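Glyoxalase/bleomycin resistance protein/dioxygenase (Alicyclobacillus acidocaldarius subsp. acidocaldarius, PDB 3RRI) belongs to the vicinal oxygen chelate superfamily and is probably a metal-dependent enzyme, possibly a dioxygenase. Local coordinates at residues Y24-T29 with G92-H97; P40-L45 with Q51-L56; L45-D50 with N121-K126; I73-K78 with D82-L87. All coordinates share one frame; numbering follows the deposited sequence.

Contact 1: Y24-T29 with G92-H97; sequences YDFYVT and GIPFYH
Phe26 and Ile93 meet because each places its touching group anti to its own backbone N: the CB-CG bond of Phe26 (chi1 -179°) carries the ring outward from helix 20-30, and CG2 of Ile93 lies in the equivalent position while CG1 lies beside the backbone N, anti to the carbonyl carbon (chi1 -53°). In this vicinal oxygen chelate fold the contact joins helix 20-30 to the loop that follows helix 78-90. Gly92 ends helix 78-90 with a positive phi in a Schellman motif, and the chain then extends, directing CB of Ile93 at Phe26. The two side chains cross at about a right angle. CG2 of Ile93 stands 3.4 Å from CE1 of Phe26 and 3.7 Å from CZ of Phe26, approaching that corner of the ring obliquely. No hydrogen bond joins the segments, whose CA atoms come no closer than 7.9 Å, between Phe26 and Ile93; side chains alone span the gap. Asp117 and Pro118 also pack on the Phe26 ring, while Leu31 packs on Ile93, so this small buried interface continues into the neighbouring loops. Within the helix, CD2 of Phe26 sits over the centre of the Tyr27 ring, 3.5 Å above its plane. At the exposed margin, CD of Pro94 reaches the edge of the Phe26 ring near its plane, 4.3 Å from CE1 of Phe26.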
loop_
_atom_site.group_PDB
_atom_site.type_symbol
_atom_site.label_atom_id
_atom_site.label_comp_id
_atom_site.label_asym_id
_atom_site.label_seq_id
_atom_site.Cartn_x
_atom_site.Cartn_y
_atom_site.Cartn_z
ATOM N N TYR A 24 21.140 -11.108 23.386
ATOM C CA TYR A 24 21.499 -9.920 22.615
ATOM C C TYR A 24 22.568 -10.212 21.555
ATOM O O TYR A 24 22.399 -9.838 20.400
ATOM C CB TYR A 24 21.958 -8.775 23.538
ATOM C CG TYR A 24 22.502 -7.586 22.785
ATOM C CD1 TYR A 24 21.679 -6.550 22.385
ATOM C CD2 TYR A 24 23.853 -7.506 22.440
ATOM C CE1 TYR A 24 22.170 -5.471 21.687
ATOM C CE2 TYR A 24 24.364 -6.419 21.750
ATOM C CZ TYR A 24 23.523 -5.392 21.372
ATOM O OH TYR A 24 24.057 -4.330 20.666
ATOM N N ASP A 25 23.645 -10.880 21.971
ATOM C CA ASP A 25 24.759 -11.229 21.068
ATOM C C ASP A 25 24.241 -12.051 19.886
ATOM O O ASP A 25 24.632 -11.827 18.735
ATOM C CB ASP A 25 25.836 -12.034 21.822
ATOM C CG ASP A 25 26.555 -11.222 22.923
ATOM O OD1 ASP A 25 26.425 -9.971 22.993
ATOM O OD2 ASP A 25 27.274 -11.868 23.732
ATOM N N PHE A 26 23.323 -12.975 20.157
ATOM C CA PHE A 26 22.791 -13.842 19.133
ATOM C C PHE A 26 21.843 -13.065 18.213
ATOM O O PHE A 26 22.003 -13.041 16.989
ATOM C CB PHE A 26 22.071 -15.033 19.744
ATOM C CG PHE A 26 21.529 -15.984 18.734
ATOM C CD1 PHE A 26 22.345 -17.008 18.225
ATOM C CD2 PHE A 26 20.216 -15.863 18.239
ATOM C CE1 PHE A 26 21.856 -17.862 17.274
ATOM C CE2 PHE A 26 19.723 -16.718 17.305
ATOM C CZ PHE A 26 20.556 -17.727 16.795
ATOM N N TYR A 27 20.803 -12.468 18.791
ATOM C CA TYR A 27 19.735 -11.911 17.987
ATOM C C TYR A 27 20.078 -10.581 17.323
ATOM O O TYR A 27 19.632 -10.325 16.234
ATOM C CB TYR A 27 18.445 -11.734 18.822
ATOM C CG TYR A 27 17.772 -13.062 19.042
ATOM C CD1 TYR A 27 17.057 -13.666 18.023
ATOM C CD2 TYR A 27 17.897 -13.767 20.260
ATOM C CE1 TYR A 27 16.483 -14.908 18.177
ATOM C CE2 TYR A 27 17.338 -15.043 20.417
ATOM C CZ TYR A 27 16.617 -15.615 19.377
ATOM O OH TYR A 27 16.041 -16.841 19.513
ATOM N N VAL A 28 20.807 -9.727 18.019
ATOM C CA VAL A 28 21.133 -8.405 17.518
ATOM C C VAL A 28 22.471 -8.477 16.779
ATOM O O VAL A 28 22.515 -8.305 15.564
ATOM C CB VAL A 28 21.179 -7.358 18.631
ATOM C CG1 VAL A 28 21.594 -6.022 18.096
ATOM C CG2 VAL A 28 19.799 -7.251 19.360
ATOM N N THR A 29 23.545 -8.771 17.486
ATOM C CA THR A 29 24.860 -8.669 16.867
ATOM C C THR A 29 25.017 -9.628 15.693
ATOM O O THR A 29 25.479 -9.208 14.624
ATOM C CB THR A 29 25.992 -8.927 17.865
ATOM O OG1 THR A 29 25.864 -8.034 18.984
ATOM C CG2 THR A 29 27.373 -8.675 17.204
ATOM N N GLY A 92 28.739 -17.105 11.123
ATOM C CA GLY A 92 29.003 -18.235 11.984
ATOM C C GLY A 92 27.884 -18.553 12.973
ATOM O O GLY A 92 28.136 -19.011 14.085
ATOM N N ILE A 93 26.635 -18.341 12.557
ATOM C CA ILE A 93 25.499 -18.605 13.447
ATOM C C ILE A 93 25.216 -20.092 13.434
ATOM O O ILE A 93 25.177 -20.694 12.364
ATOM C CB ILE A 93 24.210 -17.842 13.046
ATOM C CG1 ILE A 93 24.506 -16.354 12.914
ATOM C CG2 ILE A 93 23.099 -18.134 14.097
ATOM C CD1 ILE A 93 23.252 -15.467 12.655
ATOM N N PRO A 94 25.037 -20.710 14.613
ATOM C CA PRO A 94 24.909 -22.159 14.550
ATOM C C PRO A 94 23.647 -22.597 13.846
ATOM O O PRO A 94 22.579 -22.071 14.141
ATOM C CB PRO A 94 24.862 -22.596 16.030
ATOM C CG PRO A 94 25.402 -21.483 16.776
ATOM C CD PRO A 94 25.255 -20.223 15.985
ATOM N N PHE A 95 23.773 -23.567 12.952
ATOM C CA PHE A 95 22.643 -24.274 12.365
ATOM C C PHE A 95 22.293 -25.539 13.160
ATOM O O PHE A 95 23.178 -26.303 13.574
ATOM C CB PHE A 95 22.953 -24.683 10.925
ATOM C CG PHE A 95 22.910 -23.546 9.951
ATOM C CD1 PHE A 95 23.893 -22.574 9.956
ATOM C CD2 PHE A 95 21.887 -23.428 9.021
ATOM C CE1 PHE A 95 23.855 -21.500 9.035
ATOM C CE2 PHE A 95 21.849 -22.366 8.129
ATOM C CZ PHE A 95 22.827 -21.390 8.155
ATOM N N TYR A 96 21.003 -25.748 13.400
ATOM C CA TYR A 96 20.467 -27.018 13.835
ATOM C C TYR A 96 20.276 -27.948 12.647
ATOM O O TYR A 96 20.510 -29.167 12.739
ATOM C CB TYR A 96 19.130 -26.803 14.576
ATOM C CG TYR A 96 18.521 -28.078 15.066
ATOM C CD1 TYR A 96 19.057 -28.739 16.174
ATOM C CD2 TYR A 96 17.428 -28.649 14.418
ATOM C CE1 TYR A 96 18.505 -29.936 16.620
ATOM C CE2 TYR A 96 16.872 -29.834 14.854
ATOM C CZ TYR A 96 17.418 -30.472 15.951
ATOM O OH TYR A 96 16.855 -31.651 16.379
ATOM N N HIS A 97 19.798 -27.386 11.547
ATOM C CA HIS A 97 19.615 -28.122 10.293
ATOM C C HIS A 97 19.986 -27.225 9.123
ATOM O O HIS A 97 19.465 -26.125 8.982
ATOM C CB HIS A 97 18.173 -28.635 10.168
ATOM C CG HIS A 97 18.024 -29.819 9.261
ATOM N ND1 HIS A 97 18.251 -29.746 7.901
ATOM C CD2 HIS A 97 17.678 -31.104 9.517
ATOM C CE1 HIS A 97 18.045 -30.936 7.357
ATOM N NE2 HIS A 97 17.707 -31.779 8.317
#

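Contact 2: P40-L45 with Q51-L56; sequences PDRITL and QLVCHL
Leu45 and Leu52 form a hydrogen-bonded antiparallel pair, as do Ile43 and Cys54, anchoring the close-packed side. Leu45 N reaches Leu52 O at 2.8 Å, although the N-H...O angle is only 133°; the return bond is straighter at 157°. CD1 of Leu45 touches CD2 of Leu52 (4.0 Å) and SG of Cys54 (4.1 Å), and Tyr27 of helix 20-30 packs on all three side chains. On the other face, Thr44 and Val53 meet through their methyls. CE1 of His55 lies over one face of the Arg42 guanidinium, 3.6 Å from NH1 of Arg42; Asp41 holds it side-on through NE and NH2. The open end has Pro40 and Leu56 exposed, CD2 of Leu56 meeting Pro40 O loosely at 3.9 Å, though Leu56 N bonds to Asp41 O and a water links that oxygen to ND1 of His55. The axes, 4.7 Å apart at 165°, and the alternating hydrogen-bonded and non-hydrogen-bonded pairs are those of an antiparallel β-hairpin of consecutive strands 42-47 and 50-56.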
loop_
_atom_site.group_PDB
_atom_site.type_symbol
_atom_site.label_atom_id
_atom_site.label_comp_id
_atom_site.label_asym_id
_atom_site.label_seq_id
_atom_site.Cartn_x
_atom_site.Cartn_y
_atom_site.Cartn_z
ATOM N N PRO A 40 15.421 -5.827 33.497
ATOM C CA PRO A 40 16.220 -6.834 34.193
ATOM C C PRO A 40 15.846 -8.276 33.846
ATOM O O PRO A 40 16.697 -9.179 33.912
ATOM C CB PRO A 40 15.925 -6.532 35.673
ATOM C CG PRO A 40 15.686 -5.105 35.693
ATOM C CD PRO A 40 14.911 -4.804 34.429
ATOM N N ASP A 41 14.585 -8.499 33.496
ATOM C CA ASP A 41 14.072 -9.852 33.278
ATOM C C ASP A 41 13.776 -10.203 31.807
ATOM O O ASP A 41 13.354 -11.321 31.520
ATOM C CB ASP A 41 12.829 -10.110 34.154
ATOM C CG ASP A 41 11.605 -9.299 33.730
ATOM O OD1 ASP A 41 11.696 -8.445 32.825
ATOM O OD2 ASP A 41 10.511 -9.540 34.299
ATOM N N ARG A 42 13.998 -9.256 30.893
ATOM C CA ARG A 42 13.718 -9.525 29.478
ATOM C C ARG A 42 14.326 -8.504 28.547
ATOM O O ARG A 42 14.603 -7.394 28.941
ATOM C CB ARG A 42 12.199 -9.568 29.234
ATOM C CG ARG A 42 11.518 -8.187 29.292
ATOM C CD ARG A 42 10.014 -8.241 29.415
ATOM N NE ARG A 42 9.595 -8.618 30.760
ATOM C CZ ARG A 42 8.354 -8.927 31.111
ATOM N NH1 ARG A 42 7.369 -8.928 30.220
ATOM N NH2 ARG A 42 8.116 -9.282 32.361
ATOM N N ILE A 43 14.549 -8.907 27.290
ATOM C CA ILE A 43 14.844 -7.950 26.210
ATOM C C ILE A 43 13.832 -8.144 25.098
ATOM O O ILE A 43 13.363 -9.260 24.854
ATOM C CB ILE A 43 16.282 -8.062 25.632
ATOM C CG1 ILE A 43 16.507 -9.423 24.961
ATOM C CG2 ILE A 43 17.323 -7.799 26.719
ATOM C CD1 ILE A 43 17.808 -9.463 24.175
ATOM N N THR A 44 13.473 -7.035 24.450
ATOM C CA THR A 44 12.523 -7.053 23.344
ATOM C C THR A 44 13.178 -6.638 22.045
ATOM O O THR A 44 14.060 -5.778 22.016
ATOM C CB THR A 44 11.294 -6.149 23.618
ATOM O OG1 THR A 44 11.623 -4.767 23.421
ATOM C CG2 THR A 44 10.798 -6.414 25.035
ATOM N N LEU A 45 12.748 -7.287 20.968
ATOM C CA LEU A 45 13.477 -7.224 19.710
ATOM C C LEU A 45 12.513 -7.010 18.572
ATOM O O LEU A 45 11.411 -7.551 18.573
ATOM C CB LEU A 45 14.191 -8.530 19.487
ATOM C CG LEU A 45 15.215 -8.957 20.511
ATOM C CD1 LEU A 45 15.539 -10.455 20.302
ATOM C CD2 LEU A 45 16.451 -8.124 20.411
ATOM N N GLN A 51 7.614 -8.896 16.850
ATOM C CA GLN A 51 8.269 -8.713 18.124
ATOM C C GLN A 51 8.674 -10.060 18.732
ATOM O O GLN A 51 7.837 -10.954 18.885
ATOM C CB GLN A 51 7.339 -7.975 19.126
ATOM C CG GLN A 51 8.064 -7.681 20.423
ATOM C CD GLN A 51 7.133 -7.330 21.590
ATOM O OE1 GLN A 51 6.111 -7.970 21.818
ATOM N NE2 GLN A 51 7.545 -6.344 22.352
ATOM N N LEU A 52 9.962 -10.199 19.076
ATOM C CA LEU A 52 10.430 -11.352 19.845
ATOM C C LEU A 52 10.854 -10.842 21.222
ATOM O O LEU A 52 11.529 -9.834 21.326
ATOM C CB LEU A 52 11.619 -12.026 19.124
ATOM C CG LEU A 52 12.130 -13.293 19.780
ATOM C CD1 LEU A 52 11.120 -14.465 19.770
ATOM C CD2 LEU A 52 13.467 -13.702 19.056
ATOM N N VAL A 53 10.451 -11.540 22.279
ATOM C CA VAL A 53 10.826 -11.172 23.627
ATOM C C VAL A 53 11.514 -12.387 24.233
ATOM O O VAL A 53 10.940 -13.486 24.293
ATOM C CB VAL A 53 9.623 -10.778 24.510
ATOM C CG1 VAL A 53 10.111 -10.448 25.892
ATOM C CG2 VAL A 53 8.771 -9.588 23.923
ATOM N N CYS A 54 12.755 -12.155 24.665
ATOM C CA CYS A 54 13.554 -13.155 25.332
ATOM C C CYS A 54 13.446 -12.904 26.829
ATOM O O CYS A 54 13.887 -11.849 27.348
ATOM C CB CYS A 54 14.995 -13.015 24.908
ATOM S SG CYS A 54 15.360 -13.407 23.166
ATOM N N HIS A 55 12.830 -13.862 27.498
ATOM C CA HIS A 55 12.611 -13.802 28.944
ATOM C C HIS A 55 13.701 -14.555 29.725
ATOM O O HIS A 55 13.942 -15.751 29.459
ATOM C CB HIS A 55 11.265 -14.419 29.279
ATOM C CG HIS A 55 10.113 -13.607 28.820
ATOM N ND1 HIS A 55 9.609 -12.553 29.552
ATOM C CD2 HIS A 55 9.382 -13.680 27.687
ATOM C CE1 HIS A 55 8.612 -12.010 28.874
ATOM N NE2 HIS A 55 8.446 -12.684 27.747
ATOM N N LEU A 56 14.326 -13.878 30.690
ATOM C CA LEU A 56 15.361 -14.493 31.521
ATOM C C LEU A 56 14.734 -15.656 32.285
ATOM O O LEU A 56 13.790 -15.468 33.090
ATOM C CB LEU A 56 15.977 -13.474 32.469
ATOM C CG LEU A 56 17.051 -14.019 33.429
ATOM C CD1 LEU A 56 18.303 -14.473 32.618
ATOM C CD2 LEU A 56 17.385 -12.967 34.477
HETATM O O HOH W 1 10.655 -12.159 32.021
#

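Contact 3: L45-D50 with N121-K126; sequences LDFFGD and NLLEFK
Phe47 faces Leu123 and Phe125 across the interior between the two sheets of this vicinal oxygen chelate fold. Its CB points toward strand 122-128 and packs against CB of Leu52; CG lies anti to the backbone N (chi1 175°), which sends the ring straight across the gap. Along the ring, CD2 of Phe48 sits over the centre of one face, 3.7 Å above the plane. Farther out, CE1 of Phe47 has CD2 of Leu123 at its edge, 4.0 Å away, and at the tip CZ of Phe47 meets CZ of Phe125 at 4.1 Å. These two phenylalanines approach from opposite directions. The type I' turn from Phe47 to Asp50 also brings Phe48 to this strand, and the N-H of Gly49, bonded to OD1 of Asp46, braces the turn in an Asx motif. Phe48 and Phe125 cross at about a right angle as side chains, but their ring planes are oblique, 53° apart, with centroids separated by 5.5 Å. The nearest atoms of that pair are CE2 of Phe48 and CE1 of Phe125, 3.9 Å apart.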
loop_
_atom_site.group_PDB
_atom_site.type_symbol
_atom_site.label_atom_id
_atom_site.label_comp_id
_atom_site.label_asym_id
_atom_site.label_seq_id
_atom_site.Cartn_x
_atom_site.Cartn_y
_atom_site.Cartn_z
ATOM N N LEU A 45 12.748 -7.287 20.968
ATOM C CA LEU A 45 13.477 -7.224 19.710
ATOM C C LEU A 45 12.513 -7.010 18.572
ATOM O O LEU A 45 11.411 -7.551 18.573
ATOM C CB LEU A 45 14.191 -8.530 19.487
ATOM C CG LEU A 45 15.215 -8.957 20.511
ATOM C CD1 LEU A 45 15.539 -10.455 20.302
ATOM C CD2 LEU A 45 16.451 -8.124 20.411
ATOM N N ASP A 46 12.948 -6.245 17.579
ATOM C CA ASP A 46 12.269 -6.143 16.307
ATOM C C ASP A 46 12.917 -7.282 15.499
ATOM O O ASP A 46 14.083 -7.195 15.050
ATOM C CB ASP A 46 12.464 -4.753 15.692
ATOM C CG ASP A 46 12.082 -4.662 14.239
ATOM O OD1 ASP A 46 11.807 -5.701 13.597
ATOM O OD2 ASP A 46 12.045 -3.502 13.719
ATOM N N PHE A 47 12.148 -8.361 15.393
ATOM C CA PHE A 47 12.571 -9.611 14.778
ATOM C C PHE A 47 11.896 -9.652 13.396
ATOM O O PHE A 47 10.748 -10.097 13.243
ATOM C CB PHE A 47 12.161 -10.777 15.680
ATOM C CG PHE A 47 12.452 -12.135 15.093
ATOM C CD1 PHE A 47 13.666 -12.739 15.334
ATOM C CD2 PHE A 47 11.483 -12.829 14.404
ATOM C CE1 PHE A 47 13.919 -14.014 14.819
ATOM C CE2 PHE A 47 11.699 -14.099 13.901
ATOM C CZ PHE A 47 12.948 -14.690 14.101
ATOM N N PHE A 48 12.591 -9.139 12.366
ATOM C CA PHE A 48 12.071 -9.103 10.992
ATOM C C PHE A 48 10.721 -8.391 10.885
ATOM O O PHE A 48 9.916 -8.665 10.002
ATOM C CB PHE A 48 11.977 -10.525 10.398
ATOM C CG PHE A 48 13.285 -11.251 10.350
ATOM C CD1 PHE A 48 14.040 -11.222 9.196
ATOM C CD2 PHE A 48 13.781 -11.937 11.439
ATOM C CE1 PHE A 48 15.275 -11.892 9.154
ATOM C CE2 PHE A 48 15.018 -12.615 11.385
ATOM C CZ PHE A 48 15.735 -12.588 10.214
ATOM N N GLY A 49 10.501 -7.445 11.798
ATOM C CA GLY A 49 9.284 -6.633 11.781
ATOM C C GLY A 49 8.206 -7.116 12.736
ATOM O O GLY A 49 7.212 -6.408 12.931
ATOM N N ASP A 50 8.370 -8.310 13.283
ATOM C CA ASP A 50 7.498 -8.827 14.376
ATOM C C ASP A 50 8.256 -8.618 15.699
ATOM O O ASP A 50 9.384 -8.106 15.715
ATOM C CB ASP A 50 7.107 -10.259 14.099
ATOM C CG ASP A 50 6.151 -10.353 12.943
ATOM O OD1 ASP A 50 5.067 -9.771 12.998
ATOM O OD2 ASP A 50 6.447 -10.991 11.924
ATOM N N ASN A 121 16.456 -22.662 21.628
ATOM C CA ASN A 121 15.299 -22.332 20.805
ATOM C C ASN A 121 15.613 -22.509 19.332
ATOM O O ASN A 121 16.702 -22.094 18.876
ATOM C CB ASN A 121 14.859 -20.889 21.039
ATOM C CG ASN A 121 14.335 -20.684 22.441
ATOM O OD1 ASN A 121 13.294 -21.225 22.793
ATOM N ND2 ASN A 121 15.075 -19.954 23.234
ATOM N N LEU A 122 14.691 -23.121 18.608
ATOM C CA LEU A 122 14.878 -23.410 17.182
ATOM C C LEU A 122 14.168 -22.358 16.309
ATOM O O LEU A 122 12.951 -22.148 16.449
ATOM C CB LEU A 122 14.381 -24.796 16.831
ATOM C CG LEU A 122 15.135 -26.006 17.428
ATOM C CD1 LEU A 122 14.462 -27.286 16.989
ATOM C CD2 LEU A 122 16.654 -26.022 17.079
ATOM N N LEU A 123 14.940 -21.720 15.424
ATOM C CA LEU A 123 14.465 -20.754 14.456
ATOM C C LEU A 123 14.410 -21.446 13.118
ATOM O O LEU A 123 15.444 -21.940 12.650
ATOM C CB LEU A 123 15.412 -19.583 14.355
ATOM C CG LEU A 123 15.473 -18.609 15.545
ATOM C CD1 LEU A 123 16.117 -19.276 16.718
ATOM C CD2 LEU A 123 16.193 -17.329 15.143
ATOM N N GLU A 124 13.246 -21.465 12.489
ATOM C CA GLU A 124 13.128 -22.005 11.139
ATOM C C GLU A 124 12.758 -20.910 10.155
ATOM O O GLU A 124 11.836 -20.123 10.399
ATOM C CB GLU A 124 12.099 -23.115 11.050
ATOM C CG GLU A 124 12.054 -23.730 9.643
ATOM C CD GLU A 124 10.902 -24.688 9.381
ATOM O OE1 GLU A 124 9.865 -24.621 10.090
ATOM O OE2 GLU A 124 11.041 -25.524 8.439
ATOM N N PHE A 125 13.472 -20.832 9.035
ATOM C CA PHE A 125 13.161 -19.905 7.966
ATOM C C PHE A 125 12.788 -20.689 6.748
ATOM O O PHE A 125 13.409 -21.728 6.500
ATOM C CB PHE A 125 14.320 -18.943 7.713
ATOM C CG PHE A 125 14.653 -18.133 8.918
ATOM C CD1 PHE A 125 13.902 -16.981 9.196
ATOM C CD2 PHE A 125 15.607 -18.526 9.815
ATOM C CE1 PHE A 125 14.148 -16.231 10.340
ATOM C CE2 PHE A 125 15.853 -17.764 10.953
ATOM C CZ PHE A 125 15.104 -16.622 11.220
ATOM N N LYS A 126 11.772 -20.235 6.025
ATOM C CA LYS A 126 11.203 -20.995 4.933
ATOM C C LYS A 126 10.975 -20.124 3.695
ATOM O O LYS A 126 10.804 -18.922 3.783
ATOM C CB LYS A 126 9.836 -21.599 5.321
ATOM C CG LYS A 126 9.842 -22.567 6.475
ATOM C CD LYS A 126 8.516 -23.352 6.585
ATOM C CE LYS A 126 7.478 -22.531 7.402
ATOM N NZ LYS A 126 6.261 -23.378 7.753
#

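Contact 4: I73-K78 with D82-L87; sequences ITFRDK and DNLYKL
Lys78 and Asp82 are joined twice, through backbone and side chain. Asp82 N donates to Lys78 O over 2.8 Å with a 168° angle at hydrogen, and NZ of Lys78 reaches the syn lone pair of OD1 of Asp82 at 2.7 Å. The lysine chain is extended until its last torsion, where chi4 of -69° turns NZ toward OD1 of Asp82. Deeper in, CD2 of Leu84 meets the Phe75 ring at its edge, 3.9 Å from CE2 of Phe75. CG2 of Ile73 covers part of one ring face, 3.7 Å above its plane. In the next shell, His80 and Phe81 pack on Phe75, while Phe48 and Phe125 reach Leu84. Ile73 and Thr74 pair antiparallel with a strand of the third subunit, so the sheet runs on across the interface. Asp77 bonds through OD1 to Lys79 N. This Asp77 N-cap and the i to i+4 Lys78-Asp82 salt bridge spanning the first turn mark the start of helix 78-90, just after a strand-to-helix junction of the vicinal oxygen chelate fold.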
loop_
_atom_site.group_PDB
_atom_site.type_symbol
_atom_site.label_atom_id
_atom_site.label_comp_id
_atom_site.label_asym_id
_atom_site.label_seq_id
_atom_site.Cartn_x
_atom_site.Cartn_y
_atom_site.Cartn_z
ATOM N N ILE A 73 10.389 -16.953 10.189
ATOM C CA ILE A 73 9.766 -16.180 9.125
ATOM C C ILE A 73 9.693 -17.003 7.861
ATOM O O ILE A 73 10.665 -17.703 7.528
ATOM C CB ILE A 73 10.514 -14.864 8.836
ATOM C CG1 ILE A 73 10.753 -14.070 10.129
ATOM C CG2 ILE A 73 9.794 -14.072 7.759
ATOM C CD1 ILE A 73 9.439 -13.556 10.875
ATOM N N THR A 74 8.588 -16.902 7.146
ATOM C CA THR A 74 8.446 -17.445 5.790
ATOM C C THR A 74 8.472 -16.277 4.834
ATOM O O THR A 74 7.698 -15.336 4.937
ATOM C CB THR A 74 7.177 -18.259 5.653
ATOM O OG1 THR A 74 7.189 -19.290 6.632
ATOM C CG2 THR A 74 6.960 -18.825 4.227
ATOM N N PHE A 75 9.474 -16.263 3.955
ATOM C CA PHE A 75 9.695 -15.138 3.090
ATOM C C PHE A 75 9.014 -15.323 1.745
ATOM O O PHE A 75 9.142 -16.372 1.136
ATOM C CB PHE A 75 11.206 -14.956 2.812
ATOM C CG PHE A 75 11.995 -14.610 4.019
ATOM C CD1 PHE A 75 11.938 -13.314 4.558
ATOM C CD2 PHE A 75 12.786 -15.558 4.653
ATOM C CE1 PHE A 75 12.659 -13.013 5.690
ATOM C CE2 PHE A 75 13.512 -15.246 5.776
ATOM C CZ PHE A 75 13.428 -13.983 6.313
ATOM N N ARG A 76 8.311 -14.298 1.269
ATOM C CA ARG A 76 7.686 -14.364 -0.055
ATOM C C ARG A 76 8.754 -14.318 -1.150
ATOM O O ARG A 76 8.629 -15.006 -2.166
ATOM C CB ARG A 76 6.663 -13.249 -0.314
ATOM C CG ARG A 76 5.815 -13.556 -1.572
ATOM C CD ARG A 76 4.517 -12.784 -1.615
ATOM N NE ARG A 76 3.681 -12.966 -0.413
ATOM C CZ ARG A 76 2.469 -13.533 -0.367
ATOM N NH1 ARG A 76 1.898 -14.028 -1.469
ATOM N NH2 ARG A 76 1.814 -13.600 0.803
ATOM N N ASP A 77 9.749 -13.483 -0.943
ATOM C CA ASP A 77 10.812 -13.216 -1.924
ATOM C C ASP A 77 12.000 -14.106 -1.614
ATOM O O ASP A 77 12.633 -13.967 -0.594
ATOM C CB ASP A 77 11.202 -11.738 -1.817
ATOM C CG ASP A 77 12.169 -11.260 -2.916
ATOM O OD1 ASP A 77 12.793 -12.106 -3.626
ATOM O OD2 ASP A 77 12.288 -10.004 -3.044
ATOM N N LYS A 78 12.332 -15.018 -2.514
ATOM C CA LYS A 78 13.479 -15.857 -2.266
ATOM C C LYS A 78 14.789 -15.112 -1.973
ATOM O O LYS A 78 15.621 -15.623 -1.246
ATOM C CB LYS A 78 13.736 -16.793 -3.440
ATOM C CG LYS A 78 14.739 -17.874 -3.080
ATOM C CD LYS A 78 14.728 -19.050 -3.980
ATOM C CE LYS A 78 15.259 -20.282 -3.208
ATOM N NZ LYS A 78 16.723 -20.204 -2.896
ATOM N N ASP A 82 17.531 -16.174 0.794
ATOM C CA ASP A 82 18.939 -16.421 0.412
ATOM C C ASP A 82 19.889 -15.480 1.149
ATOM O O ASP A 82 20.952 -15.894 1.589
ATOM C CB ASP A 82 19.152 -16.237 -1.088
ATOM C CG ASP A 82 18.438 -17.284 -1.943
ATOM O OD1 ASP A 82 17.911 -18.271 -1.400
ATOM O OD2 ASP A 82 18.401 -17.069 -3.179
ATOM N N ASN A 83 19.527 -14.197 1.264
ATOM C CA ASN A 83 20.323 -13.254 2.022
ATOM C C ASN A 83 20.520 -13.681 3.467
ATOM O O ASN A 83 21.569 -13.497 4.041
ATOM C CB ASN A 83 19.663 -11.871 2.035
ATOM C CG ASN A 83 19.797 -11.130 0.712
ATOM O OD1 ASN A 83 20.501 -11.579 -0.208
ATOM N ND2 ASN A 83 19.108 -9.994 0.604
ATOM N N LEU A 84 19.450 -14.181 4.090
ATOM C CA LEU A 84 19.554 -14.555 5.500
ATOM C C LEU A 84 20.404 -15.798 5.680
ATOM O O LEU A 84 21.198 -15.876 6.600
ATOM C CB LEU A 84 18.146 -14.744 6.102
ATOM C CG LEU A 84 18.123 -15.135 7.593
ATOM C CD1 LEU A 84 18.756 -14.017 8.458
ATOM C CD2 LEU A 84 16.673 -15.483 8.073
ATOM N N TYR A 85 20.259 -16.755 4.773
ATOM C CA TYR A 85 21.145 -17.922 4.839
ATOM C C TYR A 85 22.615 -17.522 4.744
ATOM O O TYR A 85 23.454 -18.009 5.493
ATOM C CB TYR A 85 20.784 -18.861 3.724
ATOM C CG TYR A 85 21.634 -20.109 3.623
ATOM C CD1 TYR A 85 21.470 -21.135 4.526
ATOM C CD2 TYR A 85 22.564 -20.261 2.603
ATOM C CE1 TYR A 85 22.209 -22.285 4.455
ATOM C CE2 TYR A 85 23.309 -21.413 2.522
ATOM C CZ TYR A 85 23.129 -22.417 3.444
ATOM O OH TYR A 85 23.838 -23.593 3.432
ATOM N N LYS A 86 22.908 -16.631 3.803
ATOM C CA LYS A 86 24.288 -16.177 3.581
ATOM C C LYS A 86 24.784 -15.448 4.823
ATOM O O LYS A 86 25.926 -15.611 5.265
ATOM C CB LYS A 86 24.346 -15.251 2.364
ATOM C CG LYS A 86 25.708 -14.626 2.111
ATOM C CD LYS A 86 25.686 -13.739 0.869
ATOM C CE LYS A 86 26.878 -12.764 0.801
ATOM N NZ LYS A 86 26.546 -11.601 -0.077
ATOM N N LEU A 87 23.908 -14.641 5.436
ATOM C CA LEU A 87 24.273 -13.938 6.635
ATOM C C LEU A 87 24.659 -14.913 7.754
ATOM O O LEU A 87 25.696 -14.731 8.423
ATOM C CB LEU A 87 23.090 -13.058 7.080
ATOM C CG LEU A 87 23.213 -12.227 8.371
ATOM C CD1 LEU A 87 22.262 -10.979 8.369
ATOM C CD2 LEU A 87 22.967 -13.006 9.640
#

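Contact 3 crosses the interior about 3 Å from the chain centre, and contacts 1, 2 and 4 all touch it. It shares Leu45 with contact 2, 13 Å away between centres, and joins contact 4, 11 Å away, through backbone pairing of Lys126 with Ile73 and Phe75. Tyr27 ties contact 1 to both sheets: its CE1 lies 3.4 Å from CD2 of Leu52, and its OH lies 3.7 Å from CD1 of Leu123. Contacts 2 and 4, centred 24 Å apart on opposite sides of the chain centre, do not touch each other, yet both reach the third subunit. A bound acetate, probably from the crystallisation liquor, lies about 4 Å from Arg42's side chain in contact 2.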